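Local coordinates for conserved hypothetical protein (Staphylococcus aureus subsp. aureus, PDB 1TSJ) that is of unknown function but belongs to a glyoxalase-like family related to 3-demethylubiquinone-9 3-methyltransferase, at residues Ile33-Tyr38 with Gln50-Thr55; Thr7-Phe12 with Ser75-Val80. All coordinates share one frame; numbering follows the deposited sequence.

Interaction 1: Ile33-Tyr38 with Gln50-Thr55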
# COMPACT_ATOMS: atom_id res chain seq x y z
N ILE A 33 11.03 -2.38 8.85
CA ILE A 33 10.82 -3.74 9.10
C ILE A 33 11.00 -4.67 7.86
O ILE A 33 11.32 -5.78 8.01
CB ILE A 33 9.57 -4.01 10.02
CG1 ILE A 33 8.48 -4.68 9.27
CG2 ILE A 33 9.01 -2.75 10.74
CD1 ILE A 33 8.67 -6.20 9.15
N THR A 34 10.94 -4.21 6.63
CA THR A 34 10.89 -5.10 5.45
C THR A 34 11.26 -4.19 4.31
O THR A 34 10.67 -3.10 4.13
CB THR A 34 9.43 -5.64 5.21
OG1 THR A 34 9.12 -6.82 6.05
CG2 THR A 34 9.08 -6.02 3.67
N MSE A 35 12.29 -4.60 3.58
CA MSE A 35 12.56 -4.10 2.32
C MSE A 35 12.86 -5.16 1.33
O MSE A 35 13.78 -5.96 1.55
CB MSE A 35 13.79 -3.29 2.42
CG MSE A 35 13.52 -1.92 2.66
SE MSE A 35 14.52 -0.74 1.49
CE MSE A 35 13.63 1.00 2.19
N ALA A 36 12.20 -5.11 0.17
CA ALA A 36 12.49 -6.02 -0.90
C ALA A 36 12.71 -5.21 -2.12
O ALA A 36 11.89 -4.39 -2.42
CB ALA A 36 11.41 -6.98 -1.09
N LYS A 37 13.86 -5.44 -2.79
CA LYS A 37 14.21 -4.77 -4.04
C LYS A 37 13.86 -5.59 -5.26
O LYS A 37 13.69 -6.84 -5.19
CB LYS A 37 15.68 -4.55 -4.12
CG LYS A 37 16.42 -4.13 -2.85
CD LYS A 37 15.92 -2.85 -2.25
CE LYS A 37 17.06 -2.08 -1.49
NZ LYS A 37 17.93 -1.28 -2.44
N TYR A 38 13.78 -4.93 -6.39
CA TYR A 38 13.67 -5.66 -7.65
C TYR A 38 14.96 -6.32 -8.17
O TYR A 38 16.02 -5.65 -8.28
CB TYR A 38 13.20 -4.73 -8.74
CG TYR A 38 11.73 -4.35 -8.58
CD1 TYR A 38 11.38 -2.99 -8.45
CD2 TYR A 38 10.69 -5.38 -8.62
CE1 TYR A 38 10.16 -2.63 -8.33
CE2 TYR A 38 9.42 -5.04 -8.49
CZ TYR A 38 9.17 -3.64 -8.33
OH TYR A 38 7.91 -3.15 -8.13
N GLN A 50 10.51 -2.88 -3.98
CA GLN A 50 9.31 -3.53 -4.43
C GLN A 50 8.37 -3.50 -3.29
O GLN A 50 7.19 -3.39 -3.44
CB GLN A 50 9.59 -5.00 -4.68
CG GLN A 50 8.41 -5.94 -5.08
CD GLN A 50 8.99 -7.39 -5.42
OE1 GLN A 50 8.40 -8.17 -6.27
NE2 GLN A 50 10.20 -7.75 -4.82
N HIS A 51 8.91 -3.68 -2.12
CA HIS A 51 8.02 -3.75 -1.02
C HIS A 51 8.83 -3.27 0.20
O HIS A 51 9.88 -3.85 0.45
CB HIS A 51 7.48 -5.21 -0.89
CG HIS A 51 6.53 -5.43 0.29
ND1 HIS A 51 6.75 -6.43 1.27
CD2 HIS A 51 5.34 -4.80 0.65
CE1 HIS A 51 5.75 -6.39 2.15
NE2 HIS A 51 4.88 -5.43 1.79
N SER A 52 8.34 -2.24 0.93
CA SER A 52 8.88 -1.82 2.25
C SER A 52 7.74 -1.66 3.23
O SER A 52 6.74 -1.14 2.94
CB SER A 52 9.66 -0.46 2.17
OG SER A 52 10.64 -0.30 3.23
N ILE A 53 7.98 -2.09 4.45
CA ILE A 53 7.14 -1.82 5.56
C ILE A 53 8.04 -1.24 6.64
O ILE A 53 8.98 -1.87 7.08
CB ILE A 53 6.53 -3.08 6.06
CG1 ILE A 53 5.61 -3.64 5.02
CG2 ILE A 53 5.77 -2.85 7.31
CD1 ILE A 53 5.08 -4.90 5.43
N PHE A 54 7.70 -0.06 7.10
CA PHE A 54 8.48 0.60 8.09
C PHE A 54 7.57 1.19 9.15
O PHE A 54 6.38 1.31 9.00
CB PHE A 54 9.41 1.58 7.38
CG PHE A 54 8.74 2.64 6.55
CD1 PHE A 54 8.29 2.41 5.32
CD2 PHE A 54 8.58 3.93 7.03
CE1 PHE A 54 7.60 3.50 4.60
CE2 PHE A 54 8.00 4.90 6.34
CZ PHE A 54 7.52 4.71 5.16
N THR A 55 8.16 1.55 10.23
CA THR A 55 7.53 2.23 11.36
C THR A 55 7.96 3.70 11.47
O THR A 55 9.04 4.04 11.07
CB THR A 55 7.99 1.47 12.58
OG1 THR A 55 7.33 0.19 12.57
CG2 THR A 55 7.42 1.96 13.73

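Interaction 2: Thr7-Phe12 with Ser75-Val80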
# COMPACT_ATOMS: atom_id res chain seq x y z
N THR A 7 -3.32 1.31 5.73
CA THR A 7 -1.95 1.70 5.77
C THR A 7 -1.71 2.82 4.80
O THR A 7 -2.10 2.72 3.68
CB THR A 7 -1.10 0.53 5.37
OG1 THR A 7 -1.29 -0.47 6.33
CG2 THR A 7 0.38 0.76 5.57
N THR A 8 -1.04 3.91 5.20
CA THR A 8 -0.70 4.98 4.23
C THR A 8 0.46 4.40 3.44
O THR A 8 1.38 3.79 3.99
CB THR A 8 -0.27 6.18 4.97
OG1 THR A 8 -1.35 6.60 5.79
CG2 THR A 8 -0.01 7.32 4.05
N PHE A 9 0.33 4.54 2.13
CA PHE A 9 1.15 3.89 1.18
C PHE A 9 1.83 4.97 0.31
O PHE A 9 1.18 5.81 -0.43
CB PHE A 9 0.23 2.96 0.37
CG PHE A 9 0.97 1.85 -0.38
CD1 PHE A 9 1.11 0.62 0.16
CD2 PHE A 9 1.49 2.06 -1.65
CE1 PHE A 9 1.82 -0.42 -0.54
CE2 PHE A 9 2.23 1.05 -2.35
CZ PHE A 9 2.35 -0.19 -1.78
N LEU A 10 3.15 4.99 0.41
CA LEU A 10 3.90 5.96 -0.33
C LEU A 10 4.60 5.32 -1.50
O LEU A 10 5.20 4.26 -1.41
CB LEU A 10 4.86 6.72 0.51
CG LEU A 10 4.27 7.32 1.74
CD1 LEU A 10 3.98 6.24 2.62
CD2 LEU A 10 5.36 7.98 2.47
N MSE A 11 4.46 5.99 -2.62
CA MSE A 11 5.03 5.51 -3.87
C MSE A 11 5.97 6.53 -4.33
O MSE A 11 5.57 7.65 -4.38
CB MSE A 11 3.95 5.39 -4.91
CG MSE A 11 3.19 4.06 -4.77
SE MSE A 11 1.94 3.66 -6.41
CE MSE A 11 3.52 3.84 -7.94
N PHE A 12 7.21 6.14 -4.59
CA PHE A 12 8.27 7.09 -5.09
C PHE A 12 8.79 6.73 -6.49
O PHE A 12 8.39 5.68 -7.12
CB PHE A 12 9.43 7.19 -4.13
CG PHE A 12 9.03 7.38 -2.77
CD1 PHE A 12 8.61 6.33 -2.05
CD2 PHE A 12 9.07 8.60 -2.20
CE1 PHE A 12 8.24 6.49 -0.75
CE2 PHE A 12 8.66 8.80 -0.86
CZ PHE A 12 8.23 7.71 -0.16
N SER A 75 -1.38 6.73 -1.78
CA SER A 75 -2.57 6.00 -1.39
C SER A 75 -2.83 5.39 -0.03
O SER A 75 -2.12 5.52 0.93
CB SER A 75 -2.79 4.91 -2.46
OG SER A 75 -1.98 3.83 -2.43
N LEU A 76 -4.00 4.77 0.07
CA LEU A 76 -4.40 4.02 1.28
C LEU A 76 -4.54 2.59 0.96
O LEU A 76 -5.24 2.24 0.11
CB LEU A 76 -5.74 4.50 1.85
CG LEU A 76 -5.63 5.97 2.29
CD1 LEU A 76 -6.95 6.52 2.60
CD2 LEU A 76 -4.78 6.29 3.45
N PHE A 77 -3.87 1.79 1.68
CA PHE A 77 -3.71 0.46 1.35
C PHE A 77 -4.54 -0.26 2.40
O PHE A 77 -4.20 -0.35 3.61
CB PHE A 77 -2.20 0.05 1.33
CG PHE A 77 -1.94 -1.44 1.13
CD1 PHE A 77 -1.56 -1.90 -0.08
CD2 PHE A 77 -2.20 -2.32 2.07
CE1 PHE A 77 -1.43 -3.23 -0.30
CE2 PHE A 77 -1.96 -3.64 1.86
CZ PHE A 77 -1.57 -4.09 0.68
N VAL A 78 -5.65 -0.80 1.88
CA VAL A 78 -6.60 -1.50 2.66
C VAL A 78 -6.49 -3.05 2.52
O VAL A 78 -6.70 -3.68 1.49
CB VAL A 78 -8.08 -0.90 2.39
CG1 VAL A 78 -9.14 -1.46 3.39
CG2 VAL A 78 -8.10 0.64 2.33
N THR A 79 -6.11 -3.61 3.64
CA THR A 79 -6.25 -5.01 3.93
C THR A 79 -7.70 -5.45 4.29
O THR A 79 -8.26 -5.24 5.41
CB THR A 79 -5.34 -5.37 5.05
OG1 THR A 79 -3.99 -5.07 4.66
CG2 THR A 79 -5.37 -6.88 5.26
N VAL A 80 -8.29 -6.11 3.30
CA VAL A 80 -9.66 -6.54 3.27
C VAL A 80 -9.77 -7.90 4.02
O VAL A 80 -8.80 -8.72 4.00
CB VAL A 80 -10.13 -6.49 1.80
CG1 VAL A 80 -11.49 -6.96 1.71
CG2 VAL A 80 -10.08 -4.94 1.29
O HOH W 1 -3.84 -2.32 5.39

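Interaction 1: Ile33-Tyr38 with Gln50-Thr55
Gln50 lays its side chain across one face of the Tyr38 ring, at the loop end of the beta hairpin formed by strands 31-37 and 49-56. Gln50 CB stands over the face as a CH-pi contact, 4.0 Å from the ring centroid of Tyr38 and 19° off the normal, displaced toward the rim. Because CG lies anti to the backbone N (chi1 176°) and the chain stays extended beyond it, Gln50 carries CG and the amide on past CE2 and CD2 of the ring, which it crosses at about a right angle: CG comes to 3.7 Å from Tyr38 CE2, and the amide plane is turned 41° from the ring. The second flat group, the His51 imidazole, is met obliquely by the methyl of Thr34, whose CG2 is 3.4 Å from His51 ND1. Thr34, Ala36, His51 and Ile53 share one face of the hairpin, and Ile53 goes on to touch Val60 and Met62 of strand 59-64. The other face carries Met35, a selenomethionine, and Ser52, with Met35 CG 3.4 Å from Ser52 OG; both pack on Val20 of helix 16-26. Lys37 starts away from strand 49-56, and its NZ forms a salt bridge with Glu17 of that helix. Two classic beta bulges interrupt the antiparallel ladder. At one, Ile33 and Thr34 both face Ile53, whose O accepts a bond from Ile33 N and a weak one from Thr34 N; here Ile33 lies side by side with Ile53, CG1 3.8 Å from Ile53 CG2. At the other, Gln50 and His51 both face Ala36. Ala36 N donates to His51 O at 2.7 Å, while Ala36 O is gripped by two donors, His51 N at 3.1 Å and Gln50 N at 2.6 Å, the latter in the carbonyl plane.

Interaction 2: Thr7-Phe12 with Ser75-Val80
Phe9 and Phe77 set their rings nearly parallel, planes 16° apart, but slid so far that they barely overlap, with the centroids of Phe9 and Phe77 5.4 Å apart. They meet where strands 6-11 and 76-79 pair antiparallel in the mixed sheet, near the centre of the chain. Phe9 CD1 lies 3.6 Å from Phe77 CB, and the CD1-CE1 side of Phe9 also runs along Phe77 CD1. Phe9, two residues on from Thr7, and Phe77, the partner of Thr7, stand on Thr7's side of the sheet; CG anti to the backbone N in both (chi1 -161° and 173°) directs the rings beside each other. Ser75 adds its OG 3.7 Å from Phe9 CB, while that hydroxyl is hydrogen-bonded to Gln124 of strand 122-127. Thr8 and Leu76 occupy the opposite face, only loosely in contact. The ladder is short: Thr7 N to Phe77 O and Phe77 N to Thr7 O, both 2.8 Å, then Phe9 N to Ser75 O, with the donor above the carbonyl plane. A water beside Thr7 bridges the strands, accepting from Thr79 N and lying 2.7 Å from Phe77 O and 3.3 Å from Thr7 OG1.

Both interactions reach the same mixed sheet, their centres 13 Å apart and their nearest atoms about 5 Å apart without touching. Strand 59-64 stands between them, antiparallel to strand 49-56 of interaction 1 and parallel to strand 6-11 of interaction 2. Along the chain, both strands of interaction 1 fall between Phe12 and Ser75, that is, between the two segments that interaction 2 brings together. The first is a local hairpin near the surface, backed by helix 16-26; the second, buried near the centre of the chain, brings together strands far apart in sequence. Strand 76-79 in turn pairs with strand 122-127, so interaction 2 joins the two halves of the sheet, consistent with the paired beta-alpha-beta-beta-beta modules of glyoxalase-like proteins.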